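Local structure of serine--tRNA ligase, cytoplasmic (Candida albicans, 3QO8) at residues 221-231 with 242-252; 143-154 with 413-421. The protein catalyses the attachment of serine to tRNA(Ser), first activating the amino acid with ATP to Ser-AMP and then transferring it to the acceptor end of the tRNA. One frame throughout, in Å; residues are numbered along the deposited sequence. Where two conformers were deposited one is given.

Contact 1 of 2, residues 221-231 with 242-252; sequences TAQLSQFDEEL and YLIATSEQPIS. With SSA (5'-O-(N-(L-seryl)-sulfamoyl)adenosine), chain B.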
loop_
_atom_site.group_PDB
_atom_site.type_symbol
_atom_site.label_atom_id
_atom_site.label_comp_id
_atom_site.label_asym_id
_atom_site.label_seq_id
_atom_site.Cartn_x
_atom_site.Cartn_y
_atom_site.Cartn_z
ATOM N N THR A 221 13.300 4.428 13.906
ATOM C CA THR A 221 12.448 3.485 14.612
ATOM C C THR A 221 12.660 2.018 14.223
ATOM O O THR A 221 12.307 1.121 14.986
ATOM C CB THR A 221 10.959 3.886 14.529
ATOM O OG1 THR A 221 10.185 3.079 15.436
ATOM C CG2 THR A 221 10.434 3.770 13.097
ATOM N N ALA A 222 13.257 1.780 13.057
ATOM C CA ALA A 222 13.555 0.419 12.609
ATOM C C ALA A 222 15.037 0.091 12.787
ATOM O O ALA A 222 15.899 0.961 12.621
ATOM C CB ALA A 222 13.148 0.240 11.152
ATOM N N GLN A 223 15.338 -1.163 13.119
ATOM C CA GLN A 223 16.732 -1.588 13.255
ATOM C C GLN A 223 17.313 -1.967 11.894
ATOM O O GLN A 223 16.568 -2.266 10.960
ATOM C CB GLN A 223 16.886 -2.732 14.279
ATOM C CG GLN A 223 16.157 -4.039 13.948
ATOM C CD GLN A 223 16.291 -5.096 15.067
ATOM O OE1 GLN A 223 15.671 -4.978 16.125
ATOM N NE2 GLN A 223 17.102 -6.126 14.825
ATOM N N LEU A 224 18.641 -1.966 11.799
ATOM C CA LEU A 224 19.346 -2.214 10.539
ATOM C C LEU A 224 18.871 -3.464 9.806
ATOM O O LEU A 224 18.686 -3.453 8.587
ATOM C CB LEU A 224 20.853 -2.315 10.782
ATOM C CG LEU A 224 21.688 -2.668 9.549
ATOM C CD1 LEU A 224 21.511 -1.611 8.473
ATOM C CD2 LEU A 224 23.154 -2.826 9.914
ATOM N N SER A 225 18.684 -4.550 10.550
ATOM C CA SER A 225 18.284 -5.817 9.942
ATOM C C SER A 225 16.967 -5.694 9.171
ATOM O O SER A 225 16.737 -6.421 8.204
ATOM C CB SER A 225 18.179 -6.920 10.993
ATOM O OG SER A 225 17.036 -6.737 11.806
ATOM N N GLN A 226 16.104 -4.776 9.598
ATOM C CA GLN A 226 14.840 -4.565 8.904
ATOM C C GLN A 226 15.082 -3.936 7.527
ATOM O O GLN A 226 14.424 -4.294 6.548
ATOM C CB GLN A 226 13.870 -3.737 9.760
ATOM C CG GLN A 226 13.452 -4.456 11.049
ATOM C CD GLN A 226 12.531 -3.633 11.943
ATOM O OE1 GLN A 226 12.983 -2.965 12.881
ATOM N NE2 GLN A 226 11.231 -3.693 11.666
ATOM N N PHE A 227 16.042 -3.020 7.440
ATOM C CA PHE A 227 16.370 -2.422 6.152
ATOM C C PHE A 227 16.938 -3.455 5.179
ATOM O O PHE A 227 16.794 -3.321 3.964
ATOM C CB PHE A 227 17.346 -1.259 6.323
ATOM C CG PHE A 227 16.712 -0.015 6.880
ATOM C CD1 PHE A 227 16.108 0.905 6.040
ATOM C CD2 PHE A 227 16.715 0.231 8.244
ATOM C CE1 PHE A 227 15.523 2.049 6.547
ATOM C CE2 PHE A 227 16.131 1.371 8.758
ATOM C CZ PHE A 227 15.535 2.284 7.908
ATOM N N ASP A 228 17.569 -4.491 5.724
ATOM C CA ASP A 228 18.248 -5.501 4.910
ATOM C C ASP A 228 17.324 -6.535 4.258
ATOM O O ASP A 228 17.440 -6.814 3.069
ATOM C CB ASP A 228 19.328 -6.215 5.730
ATOM C CG ASP A 228 20.526 -5.328 6.017
ATOM O OD1 ASP A 228 20.834 -4.454 5.179
ATOM O OD2 ASP A 228 21.161 -5.506 7.079
ATOM N N GLU A 229 16.416 -7.116 5.030
ATOM C CA GLU A 229 15.609 -8.204 4.492
ATOM C C GLU A 229 14.111 -8.027 4.693
ATOM O O GLU A 229 13.334 -8.948 4.424
ATOM C CB GLU A 229 16.058 -9.546 5.083
ATOM C CG GLU A 229 15.929 -9.645 6.593
ATOM C CD GLU A 229 16.511 -10.937 7.144
ATOM O OE1 GLU A 229 17.156 -11.680 6.370
ATOM O OE2 GLU A 229 16.323 -11.210 8.349
ATOM N N GLU A 230 13.699 -6.857 5.172
ATOM C CA GLU A 230 12.279 -6.649 5.439
ATOM C C GLU A 230 11.640 -5.589 4.546
ATOM O O GLU A 230 10.579 -5.832 3.970
ATOM C CB GLU A 230 12.023 -6.333 6.923
ATOM C CG GLU A 230 10.557 -6.475 7.352
ATOM C CD GLU A 230 10.285 -5.946 8.766
ATOM O OE1 GLU A 230 10.869 -4.898 9.140
ATOM O OE2 GLU A 230 9.483 -6.572 9.502
ATOM N N LEU A 231 12.282 -4.425 4.418
ATOM C CA LEU A 231 11.592 -3.251 3.869
ATOM C C LEU A 231 11.733 -3.067 2.367
ATOM O O LEU A 231 12.828 -3.165 1.815
ATOM C CB LEU A 231 12.051 -1.973 4.571
ATOM C CG LEU A 231 11.793 -1.911 6.075
ATOM C CD1 LEU A 231 12.341 -0.610 6.633
ATOM C CD2 LEU A 231 10.302 -2.045 6.363
ATOM N N TYR A 242 10.456 4.411 2.106
ATOM C CA TYR A 242 10.240 3.001 2.399
ATOM C C TYR A 242 8.756 2.722 2.594
ATOM O O TYR A 242 8.028 3.561 3.116
ATOM C CB TYR A 242 11.010 2.607 3.657
ATOM C CG TYR A 242 12.502 2.558 3.441
ATOM C CD1 TYR A 242 13.126 1.383 3.055
ATOM C CD2 TYR A 242 13.283 3.696 3.592
ATOM C CE1 TYR A 242 14.489 1.333 2.843
ATOM C CE2 TYR A 242 14.648 3.657 3.380
ATOM C CZ TYR A 242 15.247 2.475 3.006
ATOM O OH TYR A 242 16.608 2.436 2.797
ATOM N N LEU A 243 8.314 1.542 2.178
ATOM C CA LEU A 243 7.018 1.030 2.600
ATOM C C LEU A 243 7.128 0.482 4.021
ATOM O O LEU A 243 8.138 -0.140 4.378
ATOM C CB LEU A 243 6.552 -0.069 1.648
ATOM C CG LEU A 243 6.092 0.443 0.276
ATOM C CD1 LEU A 243 5.759 -0.746 -0.619
ATOM C CD2 LEU A 243 4.878 1.349 0.437
ATOM N N ILE A 244 6.102 0.700 4.835
ATOM C CA ILE A 244 6.141 0.261 6.227
ATOM C C ILE A 244 5.882 -1.236 6.358
ATOM O O ILE A 244 5.147 -1.805 5.558
ATOM C CB ILE A 244 5.133 1.049 7.103
ATOM C CG1 ILE A 244 3.682 0.683 6.752
ATOM C CG2 ILE A 244 5.406 2.585 6.982
ATOM C CD1 ILE A 244 2.617 1.370 7.637
ATOM N N ALA A 245 6.507 -1.862 7.363
ATOM C CA ALA A 245 6.286 -3.267 7.688
ATOM C C ALA A 245 5.147 -3.418 8.686
ATOM O O ALA A 245 4.593 -4.504 8.856
ATOM C CB ALA A 245 7.592 -3.893 8.267
ATOM N N THR A 246 4.790 -2.317 9.345
ATOM C CA THR A 246 3.776 -2.341 10.397
ATOM C C THR A 246 3.449 -0.902 10.752
ATOM O O THR A 246 4.328 -0.041 10.695
ATOM C CB THR A 246 4.287 -3.091 11.685
ATOM O OG1 THR A 246 3.507 -2.691 12.819
ATOM C CG2 THR A 246 5.745 -2.757 11.969
ATOM N N SER A 247 2.196 -0.633 11.112
ATOM C CA SER A 247 1.823 0.726 11.502
ATOM C C SER A 247 2.577 1.206 12.743
ATOM O O SER A 247 2.599 2.402 13.043
ATOM C CB SER A 247 0.301 0.891 11.661
ATOM O OG SER A 247 -0.222 0.046 12.683
ATOM N N GLU A 248 3.191 0.262 13.456
ATOM C CA GLU A 248 4.056 0.584 14.585
ATOM C C GLU A 248 5.074 1.645 14.181
ATOM O O GLU A 248 5.356 2.579 14.927
ATOM C CB GLU A 248 4.792 -0.672 15.069
ATOM C CG GLU A 248 5.738 -0.431 16.237
ATOM C CD GLU A 248 6.838 -1.497 16.369
ATOM O OE1 GLU A 248 6.622 -2.682 15.998
ATOM O OE2 GLU A 248 7.935 -1.130 16.847
ATOM N N GLN A 249 5.625 1.493 12.986
ATOM C CA GLN A 249 6.689 2.373 12.525
ATOM C C GLN A 249 6.254 3.844 12.412
ATOM O O GLN A 249 6.810 4.704 13.099
ATOM C CB GLN A 249 7.325 1.821 11.250
ATOM C CG GLN A 249 8.242 0.635 11.562
ATOM C CD GLN A 249 8.439 -0.320 10.387
ATOM O OE1 GLN A 249 7.745 -0.246 9.374
ATOM N NE2 GLN A 249 9.394 -1.230 10.531
ATOM N N PRO A 250 5.242 4.141 11.573
ATOM C CA PRO A 250 4.861 5.562 11.482
ATOM C C PRO A 250 4.171 6.082 12.755
ATOM O O PRO A 250 4.348 7.238 13.125
ATOM C CB PRO A 250 3.906 5.612 10.266
ATOM C CG PRO A 250 3.363 4.197 10.117
ATOM C CD PRO A 250 4.517 3.288 10.612
ATOM N N ILE A 251 3.411 5.235 13.433
ATOM C CA ILE A 251 2.715 5.683 14.628
ATOM C C ILE A 251 3.705 5.959 15.766
ATOM O O ILE A 251 3.498 6.857 16.576
ATOM C CB ILE A 251 1.603 4.682 15.041
ATOM C CG1 ILE A 251 0.537 4.620 13.937
ATOM C CG2 ILE A 251 1.008 5.079 16.407
ATOM C CD1 ILE A 251 -0.626 3.625 14.173
ATOM N N SER A 252 4.799 5.202 15.828
ATOM C CA SER A 252 5.807 5.475 16.849
ATOM C C SER A 252 6.409 6.867 16.620
ATOM O O SER A 252 6.792 7.550 17.567
ATOM C CB SER A 252 6.910 4.402 16.873
ATOM O OG SER A 252 7.778 4.524 15.754
HETATM N N10 SSA B . 4.241 -3.960 15.440
HETATM C CA SSA B . 4.470 -5.316 15.936
HETATM C CB SSA B . 3.229 -5.822 16.671
HETATM O OG SSA B . 2.156 -6.064 15.740
HETATM C C9 SSA B . 4.808 -6.239 14.799
HETATM O O9 SSA B . 4.759 -5.865 13.633
HETATM N N8 SSA B . 5.152 -7.478 15.136
HETATM S S1 SSA B . 5.247 -8.676 14.077
HETATM O O1S SSA B . 6.356 -8.547 13.176
HETATM O O2S SSA B . 5.344 -9.903 14.797
HETATM O "O5'" SSA B . 3.942 -8.745 13.261
HETATM C "C5'" SSA B . 2.680 -8.792 13.904
HETATM C "C4'" SSA B . 1.833 -9.904 13.276
HETATM O "O4'" SSA B . 1.614 -9.719 11.872
HETATM C "C3'" SSA B . 2.457 -11.278 13.373
HETATM O "O3'" SSA B . 2.278 -11.805 14.696
HETATM C "C2'" SSA B . 1.672 -12.028 12.304
HETATM O "O2'" SSA B . 0.374 -12.403 12.805
HETATM C "C1'" SSA B . 1.465 -10.972 11.217
HETATM N N9 SSA B . 2.496 -11.107 10.168
HETATM C C8 SSA B . 3.808 -10.847 10.286
HETATM N N7 SSA B . 4.408 -11.111 9.105
HETATM C C5 SSA B . 3.452 -11.528 8.254
HETATM C C6 SSA B . 3.467 -11.918 6.928
HETATM N N6 SSA B . 4.639 -11.923 6.258
HETATM N N1 SSA B . 2.309 -12.287 6.332
HETATM C C2 SSA B . 1.158 -12.277 7.014
HETATM N N3 SSA B . 1.113 -11.893 8.296
HETATM C C4 SSA B . 2.250 -11.530 8.932
HETATM O O HOH W 1 9.625 0.417 14.881
HETATM O O HOH W 2 10.285 -1.678 13.303
#
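Phe227 turns its ring edge onto one face of Tyr242 in a T-shaped (edge-to-face) pair, centroids 4.9 Å apart and planes at 86°. Leu231 CD1 lies over one face of the Phe227 ring, and Leu231 CB meets Tyr242 CD1 at 3.8 Å. The pair joins helix 224-229 to strand 239-243 in the class II synthetase core, beside the serine pocket. Leu231 CD2 continues the apolar patch to Ala245 CB, against which the Glu230 carboxylate also packs. Beside this patch lie several polar bonds: Gln226 NE2 donates to Glu230 OE1 at 2.8 Å, on the oxygen's syn lone pair and in the plane of the Gln226 amide, while Gln249 OE1 takes the N-H of Ala245. The amide nitrogens of Gln226 and Gln249, both donors, share one water as acceptor. Arg279 lies close to Glu230, a long, weak ion pair. In the loop after the strand, Thr246 OG1 caps Glu248 N and, with Glu248 OE1, receives N10 of the seryl-sulfamoyl adenosine; Lys300 also reaches Thr246 OG1. A chi1 of -169° swings Thr221 OG1 away from its backbone N toward helix 248-252, where it donates to Ser252 OG at 2.8 Å, whose own hydroxyl donates to Gln249 O.

Contact 2 of 2, residues 143-154 with 413-421; sequences AAATGAPAKLSH and CCILENYQK. With SSA (5'-O-(N-(L-seryl)-sulfamoyl)adenosine), chain D.
Gln420 reaches from the end of helix 408-419 into the loop 143-154, which wraps that C-terminal end in the class II synthetase core. Its CB leads to a CG set between the backbone N and carbonyl carbon (chi1 73°), which passes Ala143 CB at 4.1 Å; the extended chain then lays the amide along the loop backbone. OE1 accepts from Leu152 N at 3.0 Å, in the carbonyl plane on a lone pair. NE2 gives one N-H to Leu152 O and the other, almost straight at 171°, to Glu417 O, so three bonds grip the amide and fix its rotation. Thr146 OG1 donates to Gln420 O and accepts from Ala148 N, an ST turn. Asn418 receives Ala144 N on OD1 and Ala145 N on its backbone O, while its ND2 bonds Cys414 O and Trp357 O. Glu417 OE2 takes His154 N on its anti side and also Gln361; Cys413 CB lies over one face of the His154 ring. The Tyr419 hydroxyl bonds Leu330 O. In a second pocket, distinct from the serine site of contact 1, the adenine of a seryl-sulfamoyl adenosine lies at the Tyr419 ring edge, its N6 donating to Ala145 O. Ala145 CB makes a CH-pi contact over the Tyr419 ring face, 3.3 Å from the centroid.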
loop_
_atom_site.group_PDB
_atom_site.type_symbol
_atom_site.label_atom_id
_atom_site.label_comp_id
_atom_site.label_asym_id
_atom_site.label_seq_id
_atom_site.Cartn_x
_atom_site.Cartn_y
_atom_site.Cartn_z
ATOM N N ALA A 143 -11.947 -28.685 14.403
ATOM C CA ALA A 143 -12.258 -27.260 14.332
ATOM C C ALA A 143 -12.907 -26.828 15.644
ATOM O O ALA A 143 -13.950 -27.353 16.025
ATOM C CB ALA A 143 -13.182 -26.983 13.155
ATOM N N ALA A 144 -12.301 -25.867 16.334
ATOM C CA ALA A 144 -12.746 -25.535 17.684
ATOM C C ALA A 144 -14.203 -25.067 17.771
ATOM O O ALA A 144 -14.924 -25.420 18.704
ATOM C CB ALA A 144 -11.807 -24.508 18.324
ATOM N N ALA A 145 -14.641 -24.288 16.790
ATOM C CA ALA A 145 -15.942 -23.651 16.874
ATOM C C ALA A 145 -17.083 -24.573 16.468
ATOM O O ALA A 145 -18.200 -24.429 16.947
ATOM C CB ALA A 145 -15.960 -22.362 16.027
ATOM N N THR A 146 -16.809 -25.511 15.575
ATOM C CA THR A 146 -17.870 -26.344 15.018
ATOM C C THR A 146 -17.832 -27.786 15.512
ATOM O O THR A 146 -18.822 -28.518 15.398
ATOM C CB THR A 146 -17.790 -26.384 13.490
ATOM O OG1 THR A 146 -16.559 -27.005 13.106
ATOM C CG2 THR A 146 -17.858 -24.975 12.914
ATOM N N GLY A 147 -16.679 -28.203 16.027
ATOM C CA GLY A 147 -16.479 -29.585 16.428
ATOM C C GLY A 147 -16.226 -30.532 15.262
ATOM O O GLY A 147 -16.005 -31.721 15.462
ATOM N N ALA A 148 -16.256 -30.012 14.039
ATOM C CA ALA A 148 -16.041 -30.831 12.850
ATOM C C ALA A 148 -14.577 -31.273 12.732
ATOM O O ALA A 148 -13.683 -30.620 13.260
ATOM C CB ALA A 148 -16.467 -30.053 11.599
ATOM N N PRO A 149 -14.324 -32.391 12.040
ATOM C CA PRO A 149 -12.924 -32.760 11.796
ATOM C C PRO A 149 -12.226 -31.607 11.077
ATOM O O PRO A 149 -12.835 -30.984 10.193
ATOM C CB PRO A 149 -13.042 -33.971 10.860
ATOM C CG PRO A 149 -14.390 -34.543 11.146
ATOM C CD PRO A 149 -15.269 -33.359 11.454
ATOM N N ALA A 150 -10.998 -31.282 11.469
ATOM C CA ALA A 150 -10.285 -30.192 10.798
ATOM C C ALA A 150 -9.608 -30.807 9.585
ATOM O O ALA A 150 -8.410 -31.086 9.583
ATOM C CB ALA A 150 -9.283 -29.532 11.721
ATOM N N LYS A 151 -10.421 -31.049 8.566
ATOM C CA LYS A 151 -10.020 -31.839 7.409
ATOM C C LYS A 151 -9.173 -31.031 6.421
ATOM O O LYS A 151 -8.319 -31.591 5.737
ATOM C CB LYS A 151 -11.273 -32.375 6.710
ATOM C CG LYS A 151 -11.014 -33.303 5.546
ATOM C CD LYS A 151 -12.317 -33.885 5.041
ATOM C CE LYS A 151 -12.132 -34.558 3.697
ATOM N NZ LYS A 151 -11.170 -35.681 3.757
ATOM N N LEU A 152 -9.406 -29.721 6.350
ATOM C CA LEU A 152 -8.737 -28.900 5.343
ATOM C C LEU A 152 -7.834 -27.863 5.984
ATOM O O LEU A 152 -8.133 -27.378 7.058
ATOM C CB LEU A 152 -9.765 -28.170 4.481
ATOM C CG LEU A 152 -10.747 -29.082 3.763
ATOM C CD1 LEU A 152 -11.734 -28.248 2.978
ATOM C CD2 LEU A 152 -9.995 -30.050 2.863
ATOM N N SER A 153 -6.740 -27.520 5.314
ATOM C CA SER A 153 -5.885 -26.417 5.769
ATOM C C SER A 153 -6.570 -25.085 5.465
ATOM O O SER A 153 -7.520 -25.025 4.685
ATOM C CB SER A 153 -4.562 -26.441 5.013
ATOM O OG SER A 153 -4.831 -26.147 3.653
ATOM N N HIS A 154 -6.075 -24.002 6.060
ATOM C CA HIS A 154 -6.675 -22.703 5.800
ATOM C C HIS A 154 -6.722 -22.397 4.313
ATOM O O HIS A 154 -7.709 -21.852 3.828
ATOM C CB HIS A 154 -5.934 -21.595 6.547
ATOM C CG HIS A 154 -4.449 -21.625 6.359
ATOM N ND1 HIS A 154 -3.817 -21.000 5.305
ATOM C CD2 HIS A 154 -3.470 -22.192 7.100
ATOM C CE1 HIS A 154 -2.512 -21.178 5.403
ATOM N NE2 HIS A 154 -2.274 -21.901 6.484
ATOM N N CYS A 413 -6.873 -17.017 8.353
ATOM C CA CYS A 413 -6.398 -18.406 8.264
ATOM C C CYS A 413 -6.793 -19.235 9.492
ATOM O O CYS A 413 -7.215 -20.382 9.373
ATOM C CB CYS A 413 -4.883 -18.450 8.077
ATOM S SG CYS A 413 -4.342 -17.715 6.518
ATOM N N CYS A 414 -6.677 -18.646 10.674
ATOM C CA CYS A 414 -7.028 -19.360 11.909
ATOM C C CYS A 414 -8.534 -19.628 12.000
ATOM O O CYS A 414 -8.983 -20.721 12.398
ATOM C CB CYS A 414 -6.580 -18.555 13.127
ATOM S SG CYS A 414 -6.734 -19.481 14.663
ATOM N N ILE A 415 -9.315 -18.618 11.637
ATOM C CA ILE A 415 -10.758 -18.762 11.561
ATOM C C ILE A 415 -11.150 -19.883 10.605
ATOM O O ILE A 415 -11.985 -20.734 10.931
ATOM C CB ILE A 415 -11.417 -17.428 11.117
ATOM C CG1 ILE A 415 -11.314 -16.405 12.263
ATOM C CG2 ILE A 415 -12.875 -17.665 10.697
ATOM C CD1 ILE A 415 -11.662 -14.992 11.880
ATOM N N LEU A 416 -10.567 -19.871 9.414
ATOM C CA LEU A 416 -10.890 -20.890 8.416
ATOM C C LEU A 416 -10.707 -22.297 8.978
ATOM O O LEU A 416 -11.572 -23.163 8.798
ATOM C CB LEU A 416 -10.030 -20.722 7.171
ATOM C CG LEU A 416 -10.274 -19.423 6.377
ATOM C CD1 LEU A 416 -9.285 -19.288 5.243
ATOM C CD2 LEU A 416 -11.693 -19.361 5.844
ATOM N N GLU A 417 -9.586 -22.557 9.644
ATOM C CA GLU A 417 -9.369 -23.931 10.108
ATOM C C GLU A 417 -10.306 -24.272 11.260
ATOM O O GLU A 417 -10.766 -25.405 11.373
ATOM C CB GLU A 417 -7.900 -24.209 10.462
ATOM C CG GLU A 417 -6.967 -24.076 9.259
ATOM C CD GLU A 417 -5.603 -24.711 9.471
ATOM O OE1 GLU A 417 -5.349 -25.273 10.560
ATOM O OE2 GLU A 417 -4.787 -24.658 8.529
ATOM N N ASN A 418 -10.628 -23.282 12.089
ATOM C CA ASN A 418 -11.458 -23.539 13.271
ATOM C C ASN A 418 -12.977 -23.428 13.064
ATOM O O ASN A 418 -13.751 -23.819 13.930
ATOM C CB ASN A 418 -11.018 -22.644 14.437
ATOM C CG ASN A 418 -9.753 -23.155 15.108
ATOM O OD1 ASN A 418 -9.763 -24.223 15.719
ATOM N ND2 ASN A 418 -8.656 -22.390 15.003
ATOM N N TYR A 419 -13.398 -22.890 11.926
ATOM C CA TYR A 419 -14.823 -22.670 11.684
ATOM C C TYR A 419 -15.318 -23.487 10.506
ATOM O O TYR A 419 -16.460 -23.349 10.092
ATOM C CB TYR A 419 -15.146 -21.174 11.507
ATOM C CG TYR A 419 -15.338 -20.450 12.824
ATOM C CD1 TYR A 419 -14.245 -20.033 13.578
ATOM C CD2 TYR A 419 -16.611 -20.190 13.318
ATOM C CE1 TYR A 419 -14.413 -19.375 14.796
ATOM C CE2 TYR A 419 -16.794 -19.531 14.541
ATOM C CZ TYR A 419 -15.684 -19.130 15.272
ATOM O OH TYR A 419 -15.845 -18.478 16.482
ATOM N N GLN A 420 -14.454 -24.352 9.987
ATOM C CA GLN A 420 -14.825 -25.212 8.878
ATOM C C GLN A 420 -15.764 -26.308 9.355
ATOM O O GLN A 420 -15.740 -26.705 10.519
ATOM C CB GLN A 420 -13.584 -25.851 8.229
ATOM C CG GLN A 420 -12.926 -26.959 9.050
ATOM C CD GLN A 420 -11.673 -27.504 8.376
ATOM O OE1 GLN A 420 -11.758 -28.209 7.369
ATOM N NE2 GLN A 420 -10.505 -27.157 8.911
ATOM N N LYS A 421 -16.605 -26.778 8.451
ATOM C CA LYS A 421 -17.341 -28.014 8.672
ATOM C C LYS A 421 -17.518 -28.658 7.300
ATOM O O LYS A 421 -16.938 -28.188 6.324
ATOM C CB LYS A 421 -18.664 -27.752 9.395
ATOM C CG LYS A 421 -19.665 -26.970 8.593
ATOM C CD LYS A 421 -20.672 -26.294 9.508
ATOM C CE LYS A 421 -21.337 -27.272 10.443
ATOM N NZ LYS A 421 -22.235 -26.557 11.394
HETATM N N10 SSA D . -19.449 -18.080 26.233
HETATM C CA SSA D . -20.226 -18.144 25.010
HETATM C CB SSA D . -20.563 -16.723 24.566
HETATM O OG SSA D . -21.264 -16.749 23.318
HETATM C C9 SSA D . -19.432 -18.847 23.943
HETATM O O9 SSA D . -19.917 -19.055 22.843
HETATM N N8 SSA D . -18.192 -19.212 24.266
HETATM S S1 SSA D . -17.185 -19.810 23.166
HETATM O O1S SSA D . -15.856 -19.818 23.709
HETATM O O2S SSA D . -17.590 -21.145 22.812
HETATM O "O5'" SSA D . -17.242 -18.925 21.907
HETATM C "C5'" SSA D . -16.500 -17.711 21.811
HETATM C "C4'" SSA D . -17.085 -16.890 20.667
HETATM O "O4'" SSA D . -16.730 -17.448 19.399
HETATM C "C3'" SSA D . -18.604 -16.878 20.707
HETATM O "O3'" SSA D . -19.090 -15.691 21.342
HETATM C "C2'" SSA D . -19.032 -16.909 19.258
HETATM O "O2'" SSA D . -19.254 -15.583 18.785
HETATM C "C1'" SSA D . -17.851 -17.500 18.512
HETATM N N9 SSA D . -18.206 -18.898 18.174
HETATM C C8 SSA D . -17.763 -20.017 18.776
HETATM N N7 SSA D . -18.342 -21.085 18.174
HETATM C C5 SSA D . -19.153 -20.621 17.197
HETATM C C6 SSA D . -19.984 -21.228 16.264
HETATM N N6 SSA D . -20.108 -22.581 16.208
HETATM N N1 SSA D . -20.678 -20.447 15.406
HETATM C C2 SSA D . -20.570 -19.111 15.438
HETATM N N3 SSA D . -19.774 -18.502 16.325
HETATM C C4 SSA D . -19.063 -19.239 17.212
#

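Overall arrangement
Contact 1 lies about 8 Å from the centre of the chain, contact 2 about 30 Å; their centres are 33 Å apart and their nearest atoms about 16 Å. They share no helix or strand, although contact 1 is nested along the chain inside the long loop closed by contact 2. Despite its distance from the centre, contact 2 buries the larger surface, 753 against 482 Å². Its bonds mostly join backbone to side chain, fitting a loop without regular structure to a helix end. Contact 1, partly buried, relies on an aromatic pair, a single hydroxyl-hydroxyl bond and a water that joins two amides. Each touches a different copy of the bound analogue: contact 1 its seryl amino group, contact 2 its adenine.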